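Local coordinates for flagellar regulatory protein C (Vibrio cholerae, PDB 4QHS) that acts as a sigma-54 activator whose AAA+ ATPase domain probably uses ATP hydrolysis to switch on transcription of flagellar genes, at residues A[215-218]-A[219-223]; A[75-79]-A[80-84]. All coordinates share one frame; numbering follows the deposited sequence.

Contact 1. Residues A[215-218]-A[219-223]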
ATOM      1  N   PRO A 215     -24.522  44.293 -34.535  1.00104.71           N
ATOM      2  CA  PRO A 215     -23.170  44.669 -34.959  1.00102.36           C
ATOM      3  C   PRO A 215     -22.882  46.152 -35.022  1.00 96.68           C
ATOM      4  O   PRO A 215     -22.691  46.762 -33.965  1.00 75.92           O
ATOM      5  CB  PRO A 215     -23.072  44.043 -36.348  1.00106.65           C
ATOM      6  CG  PRO A 215     -23.902  42.791 -36.238  1.00107.77           C
ATOM      7  CD  PRO A 215     -24.781  42.917 -35.000  1.00106.75           C
ATOM      8  N   SER A 216     -22.838  46.710 -36.233  1.00116.97           N
ATOM      9  CA  SER A 216     -22.371  48.081 -36.469  1.00129.75           C
ATOM     10  C   SER A 216     -21.168  48.410 -35.571  1.00134.66           C
ATOM     11  O   SER A 216     -20.863  49.580 -35.307  1.00144.39           O
ATOM     12  CB  SER A 216     -23.508  49.089 -36.257  1.00130.06           C
ATOM     13  OG  SER A 216     -24.161  48.904 -35.010  1.00124.14           O
ATOM     14  N   ILE A 217     -20.586  47.345 -35.028  1.00112.82           N
ATOM     15  CA  ILE A 217     -19.513  47.440 -34.077  1.00 83.51           C
ATOM     16  C   ILE A 217     -18.368  48.271 -34.618  1.00 72.26           C
ATOM     17  O   ILE A 217     -17.719  47.911 -35.560  1.00 73.70           O
ATOM     18  CB  ILE A 217     -19.068  46.052 -33.688  1.00 80.10           C
ATOM     19  CG1 ILE A 217     -17.623  46.039 -33.297  1.00 83.25           C
ATOM     20  CG2 ILE A 217     -19.191  45.139 -34.840  1.00 77.75           C
ATOM     21  CD1 ILE A 217     -16.896  45.006 -34.017  1.00 84.35           C
ATOM     22  N   ALA A 218     -18.155  49.409 -33.995  1.00 69.21           N
ATOM     23  CA  ALA A 218     -17.097  50.303 -34.362  1.00 72.81           C
ATOM     24  C   ALA A 218     -15.952  49.547 -34.979  1.00 75.08           C
ATOM     25  O   ALA A 218     -15.682  48.425 -34.621  1.00 72.51           O
ATOM     26  CB  ALA A 218     -16.630  51.074 -33.163  1.00 52.93           C
ATOM     27  N   PRO A 219     -15.277  50.196 -35.908  1.00 64.15           N
ATOM     28  CA  PRO A 219     -14.131  49.640 -36.592  1.00 65.14           C
ATOM     29  C   PRO A 219     -12.947  49.679 -35.688  1.00 70.52           C
ATOM     30  O   PRO A 219     -12.018  48.944 -35.872  1.00 75.94           O
ATOM     31  CB  PRO A 219     -13.901  50.641 -37.704  1.00 67.74           C
ATOM     32  CG  PRO A 219     -15.155  51.325 -37.855  1.00 66.85           C
ATOM     33  CD  PRO A 219     -15.685  51.459 -36.514  1.00 66.72           C
ATOM     34  N   ASN A 220     -12.985  50.562 -34.719  1.00 69.92           N
ATOM     35  CA  ASN A 220     -11.925  50.658 -33.761  1.00 70.89           C
ATOM     36  C   ASN A 220     -11.954  49.461 -32.848  1.00 66.58           C
ATOM     37  O   ASN A 220     -10.957  49.113 -32.264  1.00 67.43           O
ATOM     38  CB  ASN A 220     -12.083  51.930 -32.951  1.00 78.19           C
ATOM     39  CG  ASN A 220     -11.261  53.061 -33.495  1.00 86.14           C
ATOM     40  OD1 ASN A 220     -10.734  52.976 -34.590  1.00 82.94           O
ATOM     41  ND2 ASN A 220     -11.155  54.133 -32.737  1.00 90.07           N
ATOM     42  N   ALA A 221     -13.122  48.849 -32.740  1.00 59.80           N
ATOM     43  CA  ALA A 221     -13.307  47.643 -31.967  1.00 58.68           C
ATOM     44  C   ALA A 221     -12.813  46.471 -32.766  1.00 58.91           C
ATOM     45  O   ALA A 221     -12.215  45.571 -32.247  1.00 53.31           O
ATOM     46  CB  ALA A 221     -14.746  47.462 -31.632  1.00 57.34           C
ATOM     47  N   ILE A 222     -13.058  46.503 -34.053  1.00 55.53           N
ATOM     48  CA  ILE A 222     -12.589  45.454 -34.910  1.00 59.73           C
ATOM     49  C   ILE A 222     -11.086  45.373 -34.842  1.00 58.45           C
ATOM     50  O   ILE A 222     -10.503  44.329 -34.731  1.00 52.80           O
ATOM     51  CB  ILE A 222     -12.982  45.734 -36.326  1.00 65.75           C
ATOM     52  CG1 ILE A 222     -14.489  45.750 -36.440  1.00 62.70           C
ATOM     53  CG2 ILE A 222     -12.438  44.690 -37.208  1.00 64.45           C
ATOM     54  CD1 ILE A 222     -15.034  44.476 -36.834  1.00 59.97           C
ATOM     55  N   THR A 223     -10.464  46.517 -34.911  1.00 60.79           N
ATOM     56  CA  THR A 223      -9.039  46.569 -34.957  1.00 66.43           C
ATOM     57  C   THR A 223      -8.522  46.023 -33.646  1.00 63.37           C
ATOM     58  O   THR A 223      -7.552  45.310 -33.593  1.00 55.49           O
ATOM     59  CB  THR A 223      -8.592  48.026 -35.186  1.00 64.63           C
ATOM     60  OG1 THR A 223      -8.939  48.417 -36.506  1.00 62.37           O
ATOM     61  CG2 THR A 223      -7.129  48.176 -35.013  1.00 69.62           C
TER
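The side chains of Ile217 and Ile222 meet at the start of helix 219-226, crossing at about a right angle with their ends in contact. CD1 of Ile217 presses on CD1 of Ile222 at 3.4 Å and also touches its CG1, both tighter than ordinary van der Waals contact. Two torsions make this possible: the CG1 branch of Ile217 is swung away from its own backbone N (chi1 152°) and thus reaches forward along the chain, while in Ile222 the CG1 branch lies beside the backbone N (chi1 -63°), on the side facing the entering loop. Lower on the same branch, Ile217 CG1 rests against CB of Ala221 at 3.6 Å. One isoleucine therefore spans two successive residues of the first helical turn.

Between these apolar contacts lies the carbonyl of Ala218, the N-cap residue. Its O atom accepts a weak bond from Ala221 N at 3.2 Å. A second weak bond reaches it from Ile222 N at 3.3 Å, and Ala221 CB and Ile222 CG1 flank the same oxygen. Ala218 has no polar side chain to cap the helix, and Pro219, the first helical residue, has no N-H to offer. The i to i+4 pattern opens with the weak Ile222 N bond and continues with Thr223 N to Pro219 O at 3.0 Å. Ile217, just before the N-cap, and Ile222, at the fourth helical position, form a hydrophobic staple.

Within the AAA+ lid domain the motif sits where the loop after helix 195-208 turns into helix 219-226. The preceding helix flanks both parts: Ile222 touches Glu196, and Pro215 packs on Asn200 and Ile203.

Contact 2. Residues A[75-79]-A[80-84]; sequences AAIPD and NMLEA
The loop leaving strand 69-73 of the parallel AAA+ sheet reverses through a tight turn at residues 78-81 before entering helix 82-87. Met81 N bonds to Pro78 O at 3.1 Å (N-H...O 151°), with the donor tilted 34° from the carbonyl plane. Asp79 and Asn80, at the two corners, both have left-handed helical backbone angles, which brings the turn close to type III'. A water links the residue before the turn to its third residue, donating to Ile77 O at 3.1 Å and accepting from Asn80 N at 2.9 Å.

Ile77 fills the inside of the bend. Its CG2 methyl, placed anti to the backbone N (chi1 -51° for CG1), lies against the backbone at the 81-82 junction, 3.5 Å from Leu82 N, and touches Met81 CB at 3.6 Å. The other branch reaches Leu82 more loosely, with CG1 4.1 Å from CD1, and the two side chains cross nearly perpendicularly. Both lean on Ile72, joining the turn to the edge strand of the sheet. The Met81 chain folds back on itself at chi2 and chi3 and leads away, leaving its CB and CG near Pro78 O.

The outer side meets another subunit: Asp79 N bonds to Asn124 OD1 of the neighbouring subunit, and Ala75 O to Arg171 NH2 of the same neighbour. Such a link from the second strand of the sheet to the helix ahead of the GAFTGA loop, placed at a subunit interface, is typical of sigma-54 activator AAA+ rings.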
ATOM      1  N   ALA A  75     -12.666  13.555 -23.478  1.00 36.63           N
ATOM      2  CA  ALA A  75     -12.020  14.236 -22.380  1.00 42.41           C
ATOM      3  C   ALA A  75     -13.045  14.804 -21.414  1.00 43.80           C
ATOM      4  O   ALA A  75     -12.702  15.619 -20.567  1.00 45.56           O
ATOM      5  CB  ALA A  75     -11.111  15.365 -22.907  1.00 39.49           C
ATOM      6  N   ALA A  76     -14.306  14.411 -21.544  1.00 39.38           N
ATOM      7  CA  ALA A  76     -15.325  15.064 -20.734  1.00 46.07           C
ATOM      8  C   ALA A  76     -16.367  14.114 -20.165  1.00 49.18           C
ATOM      9  O   ALA A  76     -17.335  14.560 -19.556  1.00 51.67           O
ATOM     10  CB  ALA A  76     -16.009  16.168 -21.540  1.00 41.93           C
ATOM     11  N   ILE A  77     -16.167  12.814 -20.343  1.00 47.60           N
ATOM     12  CA  ILE A  77     -17.069  11.828 -19.747  1.00 43.70           C
ATOM     13  C   ILE A  77     -16.702  11.544 -18.278  1.00 40.73           C
ATOM     14  O   ILE A  77     -15.629  11.015 -17.981  1.00 45.96           O
ATOM     15  CB  ILE A  77     -17.062  10.518 -20.538  1.00 41.57           C
ATOM     16  CG1 ILE A  77     -17.286  10.799 -22.029  1.00 44.61           C
ATOM     17  CG2 ILE A  77     -18.122   9.564 -19.992  1.00 37.07           C
ATOM     18  CD1 ILE A  77     -18.491  11.663 -22.318  1.00 38.53           C
ATOM     19  N   PRO A  78     -17.590  11.919 -17.352  1.00 42.71           N
ATOM     20  CA  PRO A  78     -17.367  11.739 -15.913  1.00 50.54           C
ATOM     21  C   PRO A  78     -17.389  10.283 -15.457  1.00 44.16           C
ATOM     22  O   PRO A  78     -17.830   9.403 -16.211  1.00 42.15           O
ATOM     23  CB  PRO A  78     -18.535  12.491 -15.275  1.00 47.25           C
ATOM     24  CG  PRO A  78     -19.059  13.383 -16.336  1.00 46.75           C
ATOM     25  CD  PRO A  78     -18.832  12.662 -17.618  1.00 44.03           C
ATOM     26  N   ASP A  79     -16.893  10.061 -14.238  1.00 46.16           N
ATOM     27  CA  ASP A  79     -16.962   8.775 -13.541  1.00 46.39           C
ATOM     28  C   ASP A  79     -16.463   7.598 -14.381  1.00 51.44           C
ATOM     29  O   ASP A  79     -17.057   6.529 -14.329  1.00 44.61           O
ATOM     30  CB  ASP A  79     -18.401   8.492 -13.092  1.00 48.00           C
ATOM     31  CG  ASP A  79     -19.006   9.626 -12.266  1.00 61.18           C
ATOM     32  OD1 ASP A  79     -18.312  10.206 -11.405  1.00 61.48           O
ATOM     33  OD2 ASP A  79     -20.192   9.939 -12.484  1.00 65.50           O
ATOM     34  N   ASN A  80     -15.403   7.813 -15.164  1.00 42.79           N
ATOM     35  CA  ASN A  80     -14.807   6.785 -16.035  1.00 51.86           C
ATOM     36  C   ASN A  80     -15.746   6.046 -17.003  1.00 47.33           C
ATOM     37  O   ASN A  80     -15.493   4.895 -17.354  1.00 41.29           O
ATOM     38  CB  ASN A  80     -14.097   5.729 -15.185  1.00 62.09           C
ATOM     39  CG  ASN A  80     -12.832   5.224 -15.839  1.00 69.50           C
ATOM     40  OD1 ASN A  80     -12.067   6.008 -16.411  1.00 66.72           O
ATOM     41  ND2 ASN A  80     -12.608   3.912 -15.780  1.00 72.93           N
ATOM     42  N   MET A  81     -16.798   6.712 -17.467  1.00 45.41           N
ATOM     43  CA  MET A  81     -17.828   6.035 -18.249  1.00 42.63           C
ATOM     44  C   MET A  81     -17.543   6.011 -19.729  1.00 42.98           C
ATOM     45  O   MET A  81     -18.372   5.518 -20.497  1.00 36.56           O
ATOM     46  CB  MET A  81     -19.183   6.690 -18.008  1.00 38.02           C
ATOM     47  CG  MET A  81     -19.733   6.383 -16.633  1.00 39.93           C
ATOM     48  SD  MET A  81     -20.212   4.634 -16.550  1.00 53.57           S
ATOM     49  CE  MET A  81     -21.600   4.632 -17.698  1.00 48.92           C
ATOM     50  N   LEU A  82     -16.376   6.521 -20.127  1.00 38.83           N
ATOM     51  CA  LEU A  82     -16.057   6.685 -21.551  1.00 36.29           C
ATOM     52  C   LEU A  82     -16.183   5.380 -22.320  1.00 38.58           C
ATOM     53  O   LEU A  82     -16.836   5.330 -23.350  1.00 39.05           O
ATOM     54  CB  LEU A  82     -14.644   7.237 -21.736  1.00 33.92           C
ATOM     55  CG  LEU A  82     -14.099   7.256 -23.177  1.00 39.83           C
ATOM     56  CD1 LEU A  82     -15.023   8.056 -24.113  1.00 39.26           C
ATOM     57  CD2 LEU A  82     -12.671   7.842 -23.219  1.00 36.76           C
ATOM     58  N   GLU A  83     -15.544   4.333 -21.807  1.00 39.35           N
ATOM     59  CA  GLU A  83     -15.577   3.022 -22.441  1.00 36.56           C
ATOM     60  C   GLU A  83     -17.003   2.471 -22.492  1.00 39.51           C
ATOM     61  O   GLU A  83     -17.430   1.929 -23.520  1.00 38.59           O
ATOM     62  CB  GLU A  83     -14.648   2.056 -21.705  1.00 34.81           C
ATOM     63  CG  GLU A  83     -14.671   0.646 -22.221  1.00 40.86           C
ATOM     64  CD  GLU A  83     -13.516  -0.168 -21.668  1.00 56.64           C
ATOM     65  OE1 GLU A  83     -12.385   0.365 -21.597  1.00 82.83           O
ATOM     66  OE2 GLU A  83     -13.728  -1.335 -21.301  1.00 53.59           O
ATOM     67  N   ALA A  84     -17.755   2.633 -21.410  1.00 33.65           N
ATOM     68  CA  ALA A  84     -19.138   2.150 -21.408  1.00 34.72           C
ATOM     69  C   ALA A  84     -20.000   2.920 -22.418  1.00 46.80           C
ATOM     70  O   ALA A  84     -20.853   2.342 -23.102  1.00 33.38           O
ATOM     71  CB  ALA A  84     -19.735   2.248 -20.031  1.00 35.09           C
TER
HETATM   72  O   HOH W   1     -13.718  10.060 -15.724  1.00 45.81           O

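Both contacts are local, lie at the surface and lead from a loop into a helix, but they occupy opposite sides of the chain's centre, with centres about 42 Å apart and nearest atoms about 31 Å apart. Contact 1 belongs to the lid, and no other protein chain of the assembly touches it; contact 2 belongs to the sigma-54 interaction domain and borders a neighbouring subunit. Their chemistry follows suit. At 215-223 an apolar staple accompanies two weak bonds to one carbonyl, whereas at 75-84 a single turn bond and a bridging water accompany an isoleucine packed mainly on backbone, with polar groups turned toward the partner subunit.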